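Local coordinates for protein amide synthase (Vibrio cholerae, PDB 1L5A) that is a condensation enzyme of nonribosomal peptide synthesis linked to vibriobactin, probably forming amide bonds, with the fold shared by condensation, cyclization and epimerization domains, at residues L29-L33 with F344-T349; T45-L51 with A157-Y161; N220-L224 with P370-L374. One frame throughout, in Å; residues are numbered along the deposited sequence.

Interaction 1 of 3, residues L29-L33 with F344-T349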
ATOM      1  N   LEU A  29     -40.369   8.568  12.101  1.00 40.46           N
ATOM      2  CA  LEU A  29     -40.822   8.294  10.763  1.00 37.82           C
ATOM      3  C   LEU A  29     -42.299   8.601  10.662  1.00 37.87           C
ATOM      4  O   LEU A  29     -43.125   8.084  11.415  1.00 40.22           O
ATOM      5  CB  LEU A  29     -40.549   6.829  10.417  1.00 41.86           C
ATOM      6  CG  LEU A  29     -39.132   6.344  10.735  1.00 45.42           C
ATOM      7  CD1 LEU A  29     -38.888   5.016  10.002  1.00 35.93           C
ATOM      8  CD2 LEU A  29     -38.098   7.412  10.308  1.00 37.97           C
ATOM      9  N   THR A  30     -42.617   9.471   9.723  1.00 35.88           N
ATOM     10  CA  THR A  30     -43.981   9.876   9.480  1.00 37.87           C
ATOM     11  C   THR A  30     -44.330   9.338   8.100  1.00 38.20           C
ATOM     12  O   THR A  30     -43.711   9.726   7.103  1.00 36.22           O
ATOM     13  CB  THR A  30     -44.072  11.417   9.546  1.00 38.19           C
ATOM     14  OG1 THR A  30     -43.764  11.831  10.884  1.00 38.38           O
ATOM     15  CG2 THR A  30     -45.464  11.920   9.167  1.00 34.27           C
ATOM     16  N   GLY A  31     -45.294   8.418   8.053  1.00 36.72           N
ATOM     17  CA  GLY A  31     -45.681   7.820   6.781  1.00 39.21           C
ATOM     18  C   GLY A  31     -46.212   6.394   6.878  1.00 39.40           C
ATOM     19  O   GLY A  31     -46.130   5.766   7.931  1.00 40.77           O
ATOM     20  N   PRO A  32     -46.753   5.845   5.780  1.00 43.44           N
ATOM     21  CA  PRO A  32     -47.312   4.487   5.725  1.00 45.32           C
ATOM     22  C   PRO A  32     -46.236   3.390   5.756  1.00 46.36           C
ATOM     23  O   PRO A  32     -46.161   2.547   4.862  1.00 47.68           O
ATOM     24  CB  PRO A  32     -48.066   4.499   4.409  1.00 38.01           C
ATOM     25  CG  PRO A  32     -47.092   5.262   3.535  1.00 41.60           C
ATOM     26  CD  PRO A  32     -46.695   6.434   4.428  1.00 41.76           C
ATOM     27  N   LEU A  33     -45.417   3.408   6.794  1.00 42.93           N
ATOM     28  CA  LEU A  33     -44.345   2.448   6.961  1.00 36.60           C
ATOM     29  C   LEU A  33     -44.888   1.086   7.396  1.00 36.94           C
ATOM     30  O   LEU A  33     -45.951   1.005   8.006  1.00 30.49           O
ATOM     31  CB  LEU A  33     -43.370   3.035   7.980  1.00 44.20           C
ATOM     32  CG  LEU A  33     -42.412   2.241   8.852  1.00 50.11           C
ATOM     33  CD1 LEU A  33     -41.476   3.216   9.508  1.00 50.23           C
ATOM     34  CD2 LEU A  33     -43.166   1.458   9.913  1.00 51.66           C
ATOM     35  N   PHE A 344     -36.743   6.093   4.210  1.00 33.45           N
ATOM     36  CA  PHE A 344     -37.688   4.977   4.188  1.00 36.69           C
ATOM     37  C   PHE A 344     -38.838   5.320   3.234  1.00 39.97           C
ATOM     38  O   PHE A 344     -39.517   6.344   3.404  1.00 39.41           O
ATOM     39  CB  PHE A 344     -38.258   4.700   5.574  1.00 32.21           C
ATOM     40  CG  PHE A 344     -37.222   4.389   6.604  1.00 31.33           C
ATOM     41  CD1 PHE A 344     -36.502   5.411   7.219  1.00 26.84           C
ATOM     42  CD2 PHE A 344     -36.935   3.057   6.938  1.00 29.29           C
ATOM     43  CE1 PHE A 344     -35.507   5.121   8.152  1.00 29.28           C
ATOM     44  CE2 PHE A 344     -35.938   2.745   7.871  1.00 27.01           C
ATOM     45  CZ  PHE A 344     -35.220   3.781   8.480  1.00 32.82           C
ATOM     46  N   ALA A 345     -39.044   4.467   2.232  1.00 37.86           N
ATOM     47  CA  ALA A 345     -40.097   4.659   1.235  1.00 35.60           C
ATOM     48  C   ALA A 345     -41.356   5.335   1.759  1.00 34.20           C
ATOM     49  O   ALA A 345     -41.924   4.928   2.774  1.00 33.78           O
ATOM     50  CB  ALA A 345     -40.470   3.327   0.608  1.00 39.42           C
ATOM     51  N   ASP A 346     -41.782   6.371   1.049  1.00 31.00           N
ATOM     52  CA  ASP A 346     -42.983   7.113   1.396  1.00 36.76           C
ATOM     53  C   ASP A 346     -43.003   7.684   2.811  1.00 36.74           C
ATOM     54  O   ASP A 346     -44.065   7.773   3.424  1.00 38.79           O
ATOM     55  CB  ASP A 346     -44.219   6.225   1.170  1.00 40.33           C
ATOM     56  CG  ASP A 346     -44.225   5.577  -0.210  1.00 44.86           C
ATOM     57  OD1 ASP A 346     -43.999   6.291  -1.209  1.00 38.57           O
ATOM     58  OD2 ASP A 346     -44.451   4.351  -0.298  1.00 48.50           O
ATOM     59  N   CYS A 347     -41.842   8.074   3.337  1.00 38.86           N
ATOM     60  CA  CYS A 347     -41.800   8.659   4.682  1.00 35.62           C
ATOM     61  C   CYS A 347     -40.838   9.827   4.824  1.00 32.84           C
ATOM     62  O   CYS A 347     -39.913  10.007   4.028  1.00 35.10           O
ATOM     63  CB  CYS A 347     -41.419   7.614   5.734  1.00 28.45           C
ATOM     64  SG  CYS A 347     -42.492   6.171   5.854  1.00 37.48           S
ATOM     65  N   GLN A 348     -41.080  10.632   5.846  1.00 36.86           N
ATOM     66  CA  GLN A 348     -40.191  11.744   6.158  1.00 39.79           C
ATOM     67  C   GLN A 348     -39.471  11.269   7.407  1.00 34.05           C
ATOM     68  O   GLN A 348     -40.067  10.626   8.262  1.00 36.46           O
ATOM     69  CB  GLN A 348     -40.959  13.023   6.486  1.00 38.19           C
ATOM     70  CG  GLN A 348     -41.851  13.519   5.369  1.00 57.77           C
ATOM     71  CD  GLN A 348     -41.192  13.407   4.012  1.00 66.04           C
ATOM     72  OE1 GLN A 348     -40.080  13.903   3.808  1.00 67.59           O
ATOM     73  NE2 GLN A 348     -41.876  12.753   3.069  1.00 70.21           N
ATOM     74  N   THR A 349     -38.189  11.577   7.504  1.00 36.26           N
ATOM     75  CA  THR A 349     -37.404  11.181   8.658  1.00 33.72           C
ATOM     76  C   THR A 349     -36.908  12.408   9.419  1.00 33.16           C
ATOM     77  O   THR A 349     -36.266  13.298   8.865  1.00 34.69           O
ATOM     78  CB  THR A 349     -36.202  10.318   8.211  1.00 37.50           C
ATOM     79  OG1 THR A 349     -36.690   9.081   7.678  1.00 44.02           O
ATOM     80  CG2 THR A 349     -35.248  10.039   9.376  1.00 32.81           C
TER
HETATM   81  O   HOH W   1     -41.048  12.669  10.805  1.00 29.48           O
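Leu29 sets one methyl on the ring of Phe344 and the other against Thr349. The first, CD1, stands 3.8 Å from the Phe344 ring centroid and 13° off the ring normal, a CH-pi contact over the centre of the face, with the two side chains crossing at about a right angle. CG lies anti to the carbonyl carbon of Leu29 (chi1 -48°), which lets the branch straddle its neighbours: CD2 comes 3.4 Å from Thr349 OG1, and these two side chains run alongside each other on the same face of the sheet. Thr349 OG1 also lies at the edge of the Phe344 ring, in its plane. Thr30 and Gln348 point to the other face. They form an antiparallel hydrogen-bonded pair, Thr30 N to Gln348 O at 3.2 Å and 169°, and Gln348 N to Thr30 O at 3.1 Å. A water donates to Thr30 OG1 and weakly to Gln348 O, while Glu117 is a further partner of that hydroxyl. Past the strand ends, a type II turn from Phe344 to Cys347 faces an inverse gamma turn centred on Pro32, and Cys347 SG sits 3.7 Å from Gly31 CA. The Leu29 side is thus mainly apolar, its Thr349 hydroxyl satisfied by Pro342 O, and Phe344 meets Tyr145 of helix 131-150 edge-to-face; the Thr30 side is polar, while the two backbone hydrogen bonds join the strands themselves.

Interaction 2 of 3, residues T45-L51 with A157-Y161; sequences TVSEIDL and AFKPY
Glu48 and Phe158 approach to 5.7 Å between their CA atoms, and Asp50 and Tyr161 match that separation, so the chain leaving helix 35-47 follows the irregular segment 157-161 at two points. No backbone-to-backbone bond joins them; instead each point carries one carboxylate that accepts a main-chain N-H. Glu48 OE1 receives Phe158 N at 3.0 Å, the donor standing 45° out of the carboxylate plane, while Asp50 OD2 uses its anti lone pair for Tyr161 N at 3.1 Å. The Glu48 chain is extended beyond CG (chi2 -179°), which carries its carboxylate along Ala157; OE2 meets Arg140 in a salt bridge and His144 in a hydrogen bond. Asp50 OD1 pairs with Arg53, so both acids are held at each oxygen. Leu51 CD1 lies over one face of the Tyr161 ring, 3.7 Å from the centroid and displaced toward the rim, and Ile49 CG1 is 3.9 Å from Phe158 CD1, the two side chains pointing the same way. Two carboxylates thus hold main-chain N-H groups of the loop, joining the end of helix 35-47 to the connection between helices 131-150 and 161-172 in a condensation domain of the chloramphenicol acetyltransferase-like fold.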
ATOM      1  N   THR A  45     -30.140  -5.341  11.138  1.00 24.03           N
ATOM      2  CA  THR A  45     -29.026  -4.420  11.237  1.00 25.66           C
ATOM      3  C   THR A  45     -28.161  -4.650  12.472  1.00 30.73           C
ATOM      4  O   THR A  45     -26.931  -4.746  12.368  1.00 26.00           O
ATOM      5  CB  THR A  45     -29.496  -2.984  11.266  1.00 22.64           C
ATOM      6  OG1 THR A  45     -30.216  -2.707  10.068  1.00 27.02           O
ATOM      7  CG2 THR A  45     -28.301  -2.059  11.361  1.00 25.11           C
ATOM      8  N   VAL A  46     -28.814  -4.731  13.630  1.00 25.35           N
ATOM      9  CA  VAL A  46     -28.141  -4.934  14.904  1.00 26.14           C
ATOM     10  C   VAL A  46     -27.352  -6.251  14.975  1.00 24.60           C
ATOM     11  O   VAL A  46     -26.309  -6.327  15.629  1.00 33.41           O
ATOM     12  CB  VAL A  46     -29.180  -4.829  16.069  1.00 28.18           C
ATOM     13  CG1 VAL A  46     -28.649  -5.438  17.305  1.00 29.46           C
ATOM     14  CG2 VAL A  46     -29.496  -3.363  16.353  1.00 23.12           C
ATOM     15  N   SER A  47     -27.824  -7.287  14.300  1.00 23.59           N
ATOM     16  CA  SER A  47     -27.111  -8.570  14.311  1.00 31.06           C
ATOM     17  C   SER A  47     -25.767  -8.469  13.657  1.00 29.24           C
ATOM     18  O   SER A  47     -24.826  -9.146  14.049  1.00 32.25           O
ATOM     19  CB  SER A  47     -27.896  -9.643  13.584  1.00 22.63           C
ATOM     20  OG  SER A  47     -29.048  -9.946  14.345  1.00 50.57           O
ATOM     21  N   GLU A  48     -25.678  -7.611  12.653  1.00 32.38           N
ATOM     22  CA  GLU A  48     -24.440  -7.423  11.919  1.00 26.81           C
ATOM     23  C   GLU A  48     -23.357  -6.641  12.664  1.00 32.08           C
ATOM     24  O   GLU A  48     -22.203  -6.642  12.232  1.00 32.85           O
ATOM     25  CB  GLU A  48     -24.735  -6.735  10.587  1.00 29.18           C
ATOM     26  CG  GLU A  48     -25.652  -7.524   9.642  1.00 26.51           C
ATOM     27  CD  GLU A  48     -25.885  -6.796   8.335  1.00 30.74           C
ATOM     28  OE1 GLU A  48     -25.099  -5.872   8.024  1.00 26.28           O
ATOM     29  OE2 GLU A  48     -26.838  -7.147   7.611  1.00 36.48           O
ATOM     30  N   ILE A  49     -23.714  -5.985  13.773  1.00 29.38           N
ATOM     31  CA  ILE A  49     -22.751  -5.175  14.514  1.00 25.49           C
ATOM     32  C   ILE A  49     -22.187  -5.913  15.705  1.00 23.24           C
ATOM     33  O   ILE A  49     -22.757  -5.875  16.783  1.00 30.80           O
ATOM     34  CB  ILE A  49     -23.405  -3.863  15.005  1.00 29.68           C
ATOM     35  CG1 ILE A  49     -24.153  -3.201  13.852  1.00 28.30           C
ATOM     36  CG2 ILE A  49     -22.338  -2.894  15.530  1.00 23.02           C
ATOM     37  CD1 ILE A  49     -24.775  -1.870  14.224  1.00 25.93           C
ATOM     38  N   ASP A  50     -21.054  -6.573  15.522  1.00 26.83           N
ATOM     39  CA  ASP A  50     -20.451  -7.338  16.603  1.00 21.93           C
ATOM     40  C   ASP A  50     -20.160  -6.559  17.876  1.00 28.29           C
ATOM     41  O   ASP A  50     -20.352  -7.063  18.981  1.00 27.89           O
ATOM     42  CB  ASP A  50     -19.159  -7.982  16.133  1.00 22.88           C
ATOM     43  CG  ASP A  50     -19.392  -9.130  15.189  1.00 24.47           C
ATOM     44  OD1 ASP A  50     -20.429  -9.799  15.330  1.00 32.13           O
ATOM     45  OD2 ASP A  50     -18.527  -9.381  14.320  1.00 29.54           O
ATOM     46  N   LEU A  51     -19.687  -5.332  17.731  1.00 24.30           N
ATOM     47  CA  LEU A  51     -19.345  -4.546  18.904  1.00 29.07           C
ATOM     48  C   LEU A  51     -20.558  -4.263  19.815  1.00 31.42           C
ATOM     49  O   LEU A  51     -20.390  -4.083  21.016  1.00 35.28           O
ATOM     50  CB  LEU A  51     -18.641  -3.248  18.480  1.00 23.46           C
ATOM     51  CG  LEU A  51     -17.677  -2.662  19.510  1.00 36.87           C
ATOM     52  CD1 LEU A  51     -16.656  -3.719  19.948  1.00 32.65           C
ATOM     53  CD2 LEU A  51     -16.979  -1.453  18.911  1.00 33.50           C
ATOM     54  N   ALA A 157     -23.437  -7.617   4.387  1.00 28.86           N
ATOM     55  CA  ALA A 157     -23.474  -7.277   5.793  1.00 30.87           C
ATOM     56  C   ALA A 157     -22.160  -6.610   6.228  1.00 33.03           C
ATOM     57  O   ALA A 157     -21.161  -6.659   5.515  1.00 38.40           O
ATOM     58  CB  ALA A 157     -23.673  -8.546   6.589  1.00 12.99           C
ATOM     59  N   PHE A 158     -22.174  -5.991   7.402  1.00 28.40           N
ATOM     60  CA  PHE A 158     -20.979  -5.364   7.941  1.00 29.69           C
ATOM     61  C   PHE A 158     -19.964  -6.493   8.131  1.00 28.92           C
ATOM     62  O   PHE A 158     -20.352  -7.620   8.429  1.00 35.69           O
ATOM     63  CB  PHE A 158     -21.294  -4.737   9.302  1.00 19.93           C
ATOM     64  CG  PHE A 158     -22.180  -3.522   9.228  1.00 27.16           C
ATOM     65  CD1 PHE A 158     -23.315  -3.420  10.039  1.00 26.25           C
ATOM     66  CD2 PHE A 158     -21.855  -2.453   8.395  1.00 19.25           C
ATOM     67  CE1 PHE A 158     -24.112  -2.273  10.022  1.00 28.60           C
ATOM     68  CE2 PHE A 158     -22.641  -1.296   8.369  1.00 21.12           C
ATOM     69  CZ  PHE A 158     -23.778  -1.203   9.185  1.00 27.22           C
ATOM     70  N   LYS A 159     -18.681  -6.205   7.956  1.00 23.59           N
ATOM     71  CA  LYS A 159     -17.653  -7.221   8.152  1.00 27.66           C
ATOM     72  C   LYS A 159     -17.550  -7.423   9.668  1.00 30.36           C
ATOM     73  O   LYS A 159     -17.893  -6.535  10.431  1.00 27.45           O
ATOM     74  CB  LYS A 159     -16.312  -6.721   7.622  1.00 34.42           C
ATOM     75  CG  LYS A 159     -16.310  -6.270   6.158  1.00 38.10           C
ATOM     76  CD  LYS A 159     -15.970  -7.401   5.207  1.00 38.18           C
ATOM     77  CE  LYS A 159     -15.993  -6.932   3.747  1.00 59.48           C
ATOM     78  NZ  LYS A 159     -15.088  -5.771   3.433  1.00 55.49           N
ATOM     79  N   PRO A 160     -17.088  -8.597  10.122  1.00 32.66           N
ATOM     80  CA  PRO A 160     -16.981  -8.799  11.573  1.00 32.33           C
ATOM     81  C   PRO A 160     -15.999  -7.843  12.209  1.00 29.94           C
ATOM     82  O   PRO A 160     -15.053  -7.411  11.559  1.00 31.42           O
ATOM     83  CB  PRO A 160     -16.529 -10.262  11.706  1.00 35.34           C
ATOM     84  CG  PRO A 160     -15.988 -10.611  10.352  1.00 29.34           C
ATOM     85  CD  PRO A 160     -16.847  -9.857   9.394  1.00 23.23           C
ATOM     86  N   TYR A 161     -16.229  -7.511  13.477  1.00 31.62           N
ATOM     87  CA  TYR A 161     -15.348  -6.586  14.185  1.00 32.94           C
ATOM     88  C   TYR A 161     -13.945  -7.172  14.227  1.00 33.11           C
ATOM     89  O   TYR A 161     -12.961  -6.439  14.204  1.00 35.68           O
ATOM     90  CB  TYR A 161     -15.850  -6.335  15.618  1.00 33.81           C
ATOM     91  CG  TYR A 161     -15.049  -5.279  16.384  1.00 30.86           C
ATOM     92  CD1 TYR A 161     -15.052  -3.944  15.978  1.00 23.47           C
ATOM     93  CD2 TYR A 161     -14.310  -5.616  17.518  1.00 27.39           C
ATOM     94  CE1 TYR A 161     -14.356  -2.988  16.670  1.00 21.81           C
ATOM     95  CE2 TYR A 161     -13.607  -4.648  18.231  1.00 20.60           C
ATOM     96  CZ  TYR A 161     -13.641  -3.338  17.801  1.00 24.61           C
ATOM     97  OH  TYR A 161     -13.012  -2.351  18.522  1.00 25.68           O
TER

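Interaction 3 of 3, residues N220-L224 with P370-L374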
ATOM      1  N   ASN A 220     -23.206  29.030   0.026  1.00 59.90           N
ATOM      2  CA  ASN A 220     -23.037  27.612  -0.273  1.00 61.39           C
ATOM      3  C   ASN A 220     -22.537  27.383  -1.694  1.00 62.04           C
ATOM      4  O   ASN A 220     -21.678  26.532  -1.922  1.00 62.61           O
ATOM      5  CB  ASN A 220     -24.346  26.857  -0.048  1.00 61.70           C
ATOM      6  CG  ASN A 220     -24.868  27.026   1.363  1.00 66.17           C
ATOM      7  OD1 ASN A 220     -24.098  27.264   2.294  1.00 64.21           O
ATOM      8  ND2 ASN A 220     -26.179  26.891   1.533  1.00 61.49           N
ATOM      9  N   HIS A 221     -23.068  28.139  -2.650  1.00 63.42           N
ATOM     10  CA  HIS A 221     -22.621  27.999  -4.031  1.00 62.63           C
ATOM     11  C   HIS A 221     -21.143  28.386  -4.081  1.00 63.95           C
ATOM     12  O   HIS A 221     -20.330  27.685  -4.689  1.00 68.59           O
ATOM     13  CB  HIS A 221     -23.446  28.895  -4.955  1.00 59.99           C
ATOM     14  N   LEU A 222     -20.795  29.491  -3.424  1.00 62.30           N
ATOM     15  CA  LEU A 222     -19.407  29.964  -3.384  1.00 58.45           C
ATOM     16  C   LEU A 222     -18.503  28.936  -2.707  1.00 56.71           C
ATOM     17  O   LEU A 222     -17.380  28.676  -3.157  1.00 52.80           O
ATOM     18  CB  LEU A 222     -19.326  31.292  -2.626  1.00 57.24           C
ATOM     19  CG  LEU A 222     -17.923  31.829  -2.322  1.00 60.51           C
ATOM     20  CD1 LEU A 222     -17.142  32.060  -3.602  1.00 54.35           C
ATOM     21  CD2 LEU A 222     -18.048  33.129  -1.544  1.00 67.64           C
ATOM     22  N   LEU A 223     -19.013  28.359  -1.620  1.00 56.12           N
ATOM     23  CA  LEU A 223     -18.299  27.352  -0.839  1.00 52.93           C
ATOM     24  C   LEU A 223     -17.895  26.224  -1.779  1.00 57.80           C
ATOM     25  O   LEU A 223     -16.742  25.773  -1.777  1.00 55.07           O
ATOM     26  CB  LEU A 223     -19.211  26.791   0.254  1.00 44.07           C
ATOM     27  CG  LEU A 223     -18.632  26.236   1.559  1.00 44.44           C
ATOM     28  CD1 LEU A 223     -19.470  25.025   1.940  1.00 36.41           C
ATOM     29  CD2 LEU A 223     -17.157  25.862   1.439  1.00 23.34           C
ATOM     30  N   LEU A 224     -18.857  25.768  -2.582  1.00 57.08           N
ATOM     31  CA  LEU A 224     -18.590  24.699  -3.530  1.00 57.83           C
ATOM     32  C   LEU A 224     -17.528  25.165  -4.509  1.00 61.95           C
ATOM     33  O   LEU A 224     -16.463  24.549  -4.588  1.00 65.52           O
ATOM     34  CB  LEU A 224     -19.867  24.299  -4.267  1.00 52.86           C
ATOM     35  CG  LEU A 224     -20.843  23.489  -3.407  1.00 54.67           C
ATOM     36  CD1 LEU A 224     -22.211  23.405  -4.074  1.00 52.41           C
ATOM     37  CD2 LEU A 224     -20.264  22.102  -3.184  1.00 52.48           C
ATOM     38  N   PRO A 370     -23.873  22.221   1.508  1.00 49.15           N
ATOM     39  CA  PRO A 370     -24.039  23.408   0.663  1.00 49.94           C
ATOM     40  C   PRO A 370     -25.058  23.183  -0.463  1.00 53.23           C
ATOM     41  O   PRO A 370     -25.557  24.135  -1.066  1.00 51.80           O
ATOM     42  CB  PRO A 370     -22.621  23.677   0.154  1.00 43.29           C
ATOM     43  CG  PRO A 370     -21.931  22.343   0.281  1.00 45.84           C
ATOM     44  CD  PRO A 370     -22.467  21.791   1.559  1.00 43.69           C
ATOM     45  N   GLN A 371     -25.362  21.919  -0.738  1.00 53.22           N
ATOM     46  CA  GLN A 371     -26.326  21.577  -1.772  1.00 62.49           C
ATOM     47  C   GLN A 371     -27.750  21.857  -1.289  1.00 66.77           C
ATOM     48  O   GLN A 371     -28.683  21.986  -2.090  1.00 67.36           O
ATOM     49  CB  GLN A 371     -26.208  20.099  -2.158  1.00 64.48           C
ATOM     50  CG  GLN A 371     -25.147  19.780  -3.196  1.00 71.04           C
ATOM     51  CD  GLN A 371     -23.806  19.443  -2.591  1.00 74.08           C
ATOM     52  OE1 GLN A 371     -23.692  18.526  -1.782  1.00 82.81           O
ATOM     53  NE2 GLN A 371     -22.777  20.177  -2.987  1.00 79.35           N
ATOM     54  N   HIS A 372     -27.916  21.944   0.026  1.00 66.03           N
ATOM     55  CA  HIS A 372     -29.228  22.209   0.598  1.00 68.92           C
ATOM     56  C   HIS A 372     -29.107  23.294   1.657  1.00 65.73           C
ATOM     57  O   HIS A 372     -28.792  24.443   1.349  1.00 63.45           O
ATOM     58  CB  HIS A 372     -29.793  20.923   1.205  1.00 73.89           C
ATOM     59  CG  HIS A 372     -29.950  19.814   0.212  1.00 82.30           C
ATOM     60  ND1 HIS A 372     -30.677  19.956  -0.952  1.00 82.22           N
ATOM     61  CD2 HIS A 372     -29.459  18.551   0.197  1.00 83.23           C
ATOM     62  CE1 HIS A 372     -30.626  18.829  -1.641  1.00 82.82           C
ATOM     63  NE2 HIS A 372     -29.892  17.960  -0.965  1.00 82.95           N
ATOM     64  N   GLU A 373     -29.371  22.932   2.905  1.00 64.92           N
ATOM     65  CA  GLU A 373     -29.246  23.881   3.990  1.00 60.86           C
ATOM     66  C   GLU A 373     -28.015  23.481   4.788  1.00 58.05           C
ATOM     67  O   GLU A 373     -27.811  22.304   5.090  1.00 53.41           O
ATOM     68  CB  GLU A 373     -30.489  23.859   4.879  1.00 62.59           C
ATOM     69  CG  GLU A 373     -30.415  24.823   6.049  1.00 69.33           C
ATOM     70  CD  GLU A 373     -31.670  24.809   6.897  1.00 77.02           C
ATOM     71  OE1 GLU A 373     -32.232  23.712   7.107  1.00 78.84           O
ATOM     72  OE2 GLU A 373     -32.086  25.892   7.365  1.00 82.17           O
ATOM     73  N   LEU A 374     -27.185  24.468   5.102  1.00 54.56           N
ATOM     74  CA  LEU A 374     -25.972  24.241   5.869  1.00 53.06           C
ATOM     75  C   LEU A 374     -25.965  25.191   7.053  1.00 53.28           C
ATOM     76  O   LEU A 374     -25.927  26.412   6.878  1.00 52.76           O
ATOM     77  CB  LEU A 374     -24.747  24.508   5.003  1.00 49.45           C
ATOM     78  CG  LEU A 374     -23.401  24.309   5.689  1.00 44.90           C
ATOM     79  CD1 LEU A 374     -23.188  22.828   5.975  1.00 36.82           C
ATOM     80  CD2 LEU A 374     -22.308  24.850   4.794  1.00 40.78           C
TER
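Asn220 presents one face of its carboxamide to segment 370-374. Pro370 CA lies over that face, 3.8 Å from Asn220 CG, and on the same side Leu374 CD2 approaches OD1 of Asn220 to 3.9 Å while the carbonyl oxygen of His372 lies 3.6 Å from ND2. None of these approaches is a hydrogen bond. A second carboxamide, that of Gln371, crosses the side chain of Leu224 at about a right angle, with NE2 directed at the two methyls CD1 and CD2 of the leucine. Gln371 starts out pointing away from the helix, but a bend at chi2 (91°) brings its amide back over Leu224. The imidazole of His372 has Gln371 CB above the centre of one face, a contact made within the turn itself. Between the flat groups sits the ring of Pro370, wedged against three helix residues. Its CB is 3.6 Å from Asn220 CB and 3.9 Å from Leu223 CD1, and its CG is 3.9 Å from Leu224 CD2. With chi1 at -152°, CG of Leu223 lies roughly opposite the backbone N, and CD1 reaches both the proline and Leu374 CD2, the latter at 4.0 Å. No hydrogen bond crosses the segments; the proline and leucines pack together, with two carboxamides laid alongside. The turn itself carries a classic beta bulge, in which His372 and Glu373 both face Ser369, whose OG accepts the N-H of Gln371. In the fold, the link between antiparallel strands 362-368 and 374-381 rests here on helix 217-229. Trp234 of helix 234-249 touches Leu223, Pro370 and Leu374 together, and Leu374 bonds through its backbone to Leu215, between strand 208-214 and the helix, while Leu222 packs on helix 387-409.

From the N terminus, strand 22-30 opens interaction 1, which closes only when the chain returns at 344-349 to add strand 348-356 to the edge of the five-stranded sheet, tying late sequence to the first sheet. Interaction 2 is nested inside that long loop: it ties the end of helix 35-47 to the connection between helices 131-150 and 161-172. Interaction 3 opens later, at 220-224, and closes at 370-374, beyond the closing segment of interaction 1, so those two cross, whereas interactions 2 and 3 follow in series. The centres of interactions 1 and 3 lie about 26 Å apart. Interaction 3 joins helix 217-229 to the four-stranded sheet.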